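GCN5-related N-acetyltransferase (Kribbella flavida, PDB 4IUS) probably transfers an acyl group, most likely acetyl, to an acceptor molecule, as other members of the GNAT family do. Local coordinates at residues L115-P120 with R237-E242; E135-I140 with A163-M168. The protein carries 1 engineered substitution. One frame throughout, in Å; residues are numbered along the deposited sequence.

Interaction 1 touches helix 202-216 of the GNAT fold directly, and interaction 2 reaches it through its strand. Interaction 1 ties the 115-120 connector to the end of the 3-10 segment at Arg238 and Leu239, and Pro117 and Phe119 of that connector rest on Leu205 of the helix. Interaction 2 lies across the sheet: helix 131-141 covers Leu165, while Val164 and Ile166 of the same strand pack on helix 202-216. The centres are about 19 Å apart, but the two meet where Phe119 CE2 reaches Ile166 CD1 at 4.0 Å. In GNAT relatives the start of the equivalent helix helps hold the acetyl-CoA pyrophosphate; neither contact includes a bound ligand.

Interaction 1: residues L115-P120 with R237-E242; sequences LVPEFP and RRLGYE
Leu115 and Leu239 bring their backbones together with CA atoms 4.6 Å apart, and Leu115 N donates to Leu239 O over 2.9 Å. The N-H points nearly straight at the oxygen (160°) but arrives from above the carbonyl plane, 51° out of it. In return, Leu239 CA lies 3.6 Å from Leu115 O, a CH...O contact with a buried carbonyl that has no hydrogen-bond donor in the model. Pro117 and Leu239 make the apolar part: CG of the proline ring sits 3.6 Å from Leu239 CD2, with the ring's CD almost as near. Leu239 CG lies beside its own backbone N (chi1 -50°), a rotation from which CD2 reaches the proline. Leu115 lies against the backbone of the other segment, its CD1 3.6 Å from Arg238 O. Gly240 closes the turn by donating its N-H to Arg237 O, and its positive phi suits glycine. Pro117 continues onto Leu205 and Ala208 of helix 202-216. A short 3-10 turn ending at Leu239, followed by Gly-Tyr and leading into strand 242-251, is characteristic of the C-terminal part of the GNAT fold.

Interaction 2: residues E135-I140 with A163-M168; sequences EAANAI and AVLIRM
Leu165 of strand 163-168 pushes its CD2 methyl against the helix 135-140 backbone and side chains, joining helix 131-141 to strand 161-168 of the GNAT fold's mixed sheet, the helix being the connection between two antiparallel neighbours, 123-127 and 161-168. CD2 lies 3.9 Å from Ala137 CA and 4.0 Å from Ala137 CB, so this small residue lets the leucine come right up to the helix. The same methyl meets Ile140 CD1 at 4.0 Å, one helical turn further on. Ile140 CG1 stands beside the backbone N (chi1 -63°) and the chain then extends to CD1, which carries the end of the side chain down to the leucine. The second branch, Leu165 CD1, turns to Ala136, 4.4 Å from its CB. One leucine is thus the shared partner of three helix residues, and the contact is wholly apolar. Segment 135-140 runs across segment 163-168 at 74°, their axes 8.8 Å apart at closest approach, a spacing that the small Ala136 and Ala137 on the facing side permit.

Beyond these contacts, Ala137 and Ile140 also rest on Thr175 of strand 171-179, and Ile140 reaches Pro172 and Leu194. Backbone bonds hold the strand on both flanks, Leu165 pairing with Ala126, and Val164 and Ile166 with strand 171-179, while the side chains of Val164 and Ile166 pack on helix 202-216, through Tyr209 and Ala210 and through Ala206 respectively, so the strand is sandwiched between the two helices. Further round the helix, Asn138 is held at both ends of its amide, OD1 being hydrogen-bonded to Gln134 NE2 and ND2 to Ser152 OG.

Interaction 1: residues L115-P120 with R237-E242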
# COMPACT_ATOMS: atom_id res chain seq x y z
N LEU A 115 -2.42 -19.54 -2.79
CA LEU A 115 -2.38 -20.74 -1.95
C LEU A 115 -2.63 -20.30 -0.52
O LEU A 115 -1.93 -19.42 -0.01
CB LEU A 115 -1.02 -21.48 -2.07
CG LEU A 115 -0.54 -21.84 -3.50
CD1 LEU A 115 0.94 -22.26 -3.60
CD2 LEU A 115 -1.42 -22.95 -4.07
N VAL A 116 -3.71 -20.79 0.10
CA VAL A 116 -3.95 -20.57 1.51
C VAL A 116 -3.40 -21.79 2.24
O VAL A 116 -3.90 -22.90 2.03
CB VAL A 116 -5.43 -20.32 1.84
CG1 VAL A 116 -5.60 -20.09 3.33
CG2 VAL A 116 -5.98 -19.14 1.02
N PRO A 117 -2.40 -21.60 3.13
CA PRO A 117 -1.84 -22.73 3.85
C PRO A 117 -2.84 -23.41 4.77
O PRO A 117 -3.85 -22.83 5.14
CB PRO A 117 -0.73 -22.10 4.69
CG PRO A 117 -0.41 -20.80 4.02
CD PRO A 117 -1.72 -20.34 3.49
N GLU A 118 -2.53 -24.63 5.17
CA GLU A 118 -3.32 -25.29 6.20
C GLU A 118 -3.19 -24.53 7.51
O GLU A 118 -2.11 -24.06 7.86
CB GLU A 118 -2.79 -26.73 6.36
CG GLU A 118 -3.41 -27.55 7.48
CD GLU A 118 -2.99 -29.00 7.54
OE1 GLU A 118 -2.12 -29.43 6.75
OE2 GLU A 118 -3.56 -29.72 8.41
N PHE A 119 -4.29 -24.45 8.24
CA PHE A 119 -4.30 -23.78 9.54
C PHE A 119 -3.92 -24.78 10.64
O PHE A 119 -4.47 -25.89 10.67
CB PHE A 119 -5.70 -23.23 9.83
CG PHE A 119 -6.01 -21.90 9.15
CD1 PHE A 119 -5.70 -21.64 7.83
CD2 PHE A 119 -6.54 -20.90 9.90
CE1 PHE A 119 -6.00 -20.41 7.29
CE2 PHE A 119 -6.81 -19.66 9.37
CZ PHE A 119 -6.55 -19.42 8.07
N PRO A 120 -2.98 -24.41 11.55
CA PRO A 120 -2.66 -25.28 12.67
C PRO A 120 -3.84 -25.47 13.62
O PRO A 120 -4.82 -24.74 13.58
CB PRO A 120 -1.52 -24.56 13.37
CG PRO A 120 -1.03 -23.54 12.44
CD PRO A 120 -2.15 -23.20 11.53
N ARG A 237 6.18 -16.03 -1.18
CA ARG A 237 6.15 -16.97 -2.30
C ARG A 237 5.34 -18.23 -2.00
O ARG A 237 4.71 -18.78 -2.89
CB ARG A 237 7.56 -17.40 -2.71
CG ARG A 237 7.59 -18.32 -3.93
CD ARG A 237 8.86 -18.28 -4.76
NE ARG A 237 8.58 -18.62 -6.16
CZ ARG A 237 8.52 -19.85 -6.67
NH1 ARG A 237 8.71 -20.92 -5.90
NH2 ARG A 237 8.26 -20.03 -7.98
N ARG A 238 5.31 -18.63 -0.74
CA ARG A 238 4.54 -19.83 -0.37
C ARG A 238 3.04 -19.66 -0.62
O ARG A 238 2.30 -20.65 -0.73
CB ARG A 238 4.75 -20.17 1.12
CG ARG A 238 6.17 -20.47 1.51
CD ARG A 238 6.18 -21.24 2.82
NE ARG A 238 7.51 -21.66 3.24
CZ ARG A 238 8.27 -21.03 4.14
NH1 ARG A 238 7.87 -19.92 4.75
NH2 ARG A 238 9.47 -21.53 4.42
N LEU A 239 2.59 -18.39 -0.67
CA LEU A 239 1.22 -18.06 -0.93
C LEU A 239 0.88 -17.84 -2.40
O LEU A 239 -0.28 -17.61 -2.77
CB LEU A 239 0.86 -16.77 -0.17
CG LEU A 239 1.24 -16.74 1.32
CD1 LEU A 239 0.72 -15.44 1.93
CD2 LEU A 239 0.73 -17.94 2.07
N GLY A 240 1.92 -17.87 -3.26
CA GLY A 240 1.78 -17.62 -4.68
C GLY A 240 2.21 -16.23 -5.11
O GLY A 240 2.21 -15.96 -6.31
N TYR A 241 2.54 -15.34 -4.19
CA TYR A 241 3.00 -14.01 -4.57
C TYR A 241 4.37 -14.09 -5.21
O TYR A 241 5.24 -14.86 -4.76
CB TYR A 241 3.10 -13.13 -3.32
CG TYR A 241 1.79 -12.48 -2.86
CD1 TYR A 241 1.43 -11.25 -3.31
CD2 TYR A 241 0.98 -13.09 -1.93
CE1 TYR A 241 0.25 -10.67 -2.94
CE2 TYR A 241 -0.20 -12.49 -1.51
CZ TYR A 241 -0.57 -11.29 -2.00
OH TYR A 241 -1.72 -10.62 -1.64
N GLU A 242 4.57 -13.25 -6.21
CA GLU A 242 5.85 -13.17 -6.91
C GLU A 242 6.20 -11.71 -7.12
O GLU A 242 5.33 -10.88 -7.33
CB GLU A 242 5.76 -13.83 -8.28
CG GLU A 242 5.45 -15.30 -8.27
CD GLU A 242 5.34 -15.79 -9.69
OE1 GLU A 242 6.39 -15.78 -10.34
OE2 GLU A 242 4.21 -16.11 -10.17

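Interaction 2: residues E135-I140 with A163-M168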
# COMPACT_ATOMS: atom_id res chain seq x y z
N GLU A 135 -10.86 -2.26 15.31
CA GLU A 135 -9.99 -1.71 16.35
C GLU A 135 -8.98 -2.71 16.80
O GLU A 135 -7.79 -2.39 16.96
CB GLU A 135 -10.82 -1.19 17.52
CG GLU A 135 -11.66 0.04 17.21
CD GLU A 135 -12.69 0.37 18.31
OE1 GLU A 135 -12.86 -0.41 19.31
OE2 GLU A 135 -13.35 1.40 18.14
N ALA A 136 -9.39 -3.97 16.92
CA ALA A 136 -8.45 -5.04 17.25
C ALA A 136 -7.43 -5.21 16.15
O ALA A 136 -6.23 -5.35 16.42
CB ALA A 136 -9.16 -6.35 17.52
N ALA A 137 -7.87 -5.22 14.90
CA ALA A 137 -6.96 -5.33 13.74
C ALA A 137 -5.92 -4.22 13.76
O ALA A 137 -4.72 -4.46 13.62
CB ALA A 137 -7.73 -5.32 12.43
N ASN A 138 -6.36 -2.99 13.97
CA ASN A 138 -5.44 -1.84 13.96
C ASN A 138 -4.45 -1.94 15.12
O ASN A 138 -3.28 -1.61 14.95
CB ASN A 138 -6.21 -0.53 14.05
CG ASN A 138 -6.99 -0.22 12.80
OD1 ASN A 138 -6.78 -0.85 11.73
ND2 ASN A 138 -7.91 0.76 12.89
N ALA A 139 -4.90 -2.40 16.28
CA ALA A 139 -4.04 -2.57 17.43
C ALA A 139 -2.99 -3.64 17.18
O ALA A 139 -1.83 -3.47 17.59
CB ALA A 139 -4.84 -2.87 18.68
N ILE A 140 -3.37 -4.76 16.56
CA ILE A 140 -2.41 -5.84 16.31
C ILE A 140 -1.34 -5.40 15.33
O ILE A 140 -0.16 -5.66 15.56
CB ILE A 140 -3.11 -7.13 15.85
CG1 ILE A 140 -4.03 -7.69 16.94
CG2 ILE A 140 -2.09 -8.13 15.30
CD1 ILE A 140 -5.03 -8.71 16.41
N ALA A 163 -10.78 -6.24 6.26
CA ALA A 163 -9.70 -6.80 7.04
C ALA A 163 -10.12 -8.16 7.56
O ALA A 163 -11.30 -8.49 7.56
CB ALA A 163 -9.24 -5.87 8.15
N VAL A 164 -9.14 -8.90 8.07
CA VAL A 164 -9.37 -10.23 8.65
C VAL A 164 -8.63 -10.33 9.99
O VAL A 164 -7.62 -9.65 10.19
CB VAL A 164 -8.92 -11.37 7.69
CG1 VAL A 164 -9.58 -11.19 6.32
CG2 VAL A 164 -7.41 -11.51 7.62
N LEU A 165 -9.14 -11.18 10.85
CA LEU A 165 -8.45 -11.58 12.06
C LEU A 165 -8.24 -13.07 12.03
O LEU A 165 -9.15 -13.86 11.76
CB LEU A 165 -9.30 -11.20 13.29
CG LEU A 165 -9.42 -9.68 13.54
CD1 LEU A 165 -10.44 -9.40 14.64
CD2 LEU A 165 -8.08 -9.03 13.86
N ILE A 166 -7.01 -13.45 12.37
CA ILE A 166 -6.64 -14.84 12.64
C ILE A 166 -6.68 -15.00 14.16
O ILE A 166 -6.09 -14.17 14.88
CB ILE A 166 -5.23 -15.16 12.11
CG1 ILE A 166 -5.11 -14.91 10.63
CG2 ILE A 166 -4.78 -16.55 12.51
CD1 ILE A 166 -6.02 -15.75 9.81
N ARG A 167 -7.39 -16.01 14.64
CA ARG A 167 -7.58 -16.23 16.06
C ARG A 167 -6.94 -17.52 16.49
O ARG A 167 -6.95 -18.51 15.75
CB ARG A 167 -9.05 -16.25 16.37
CG ARG A 167 -9.82 -15.06 15.78
CD ARG A 167 -10.78 -15.46 14.67
NE ARG A 167 -11.72 -16.42 15.25
CZ ARG A 167 -12.71 -16.08 16.06
NH1 ARG A 167 -13.42 -17.03 16.70
NH2 ARG A 167 -13.03 -14.80 16.22
N MSE A 168 -6.41 -17.51 17.69
CA MSE A 168 -5.91 -18.70 18.34
C MSE A 168 -6.77 -18.95 19.57
O MSE A 168 -6.88 -18.06 20.45
CB MSE A 168 -4.44 -18.48 18.70
CG MSE A 168 -3.79 -19.64 19.42
SE MSE A 168 -3.61 -21.28 18.42
CE MSE A 168 -1.97 -20.81 17.48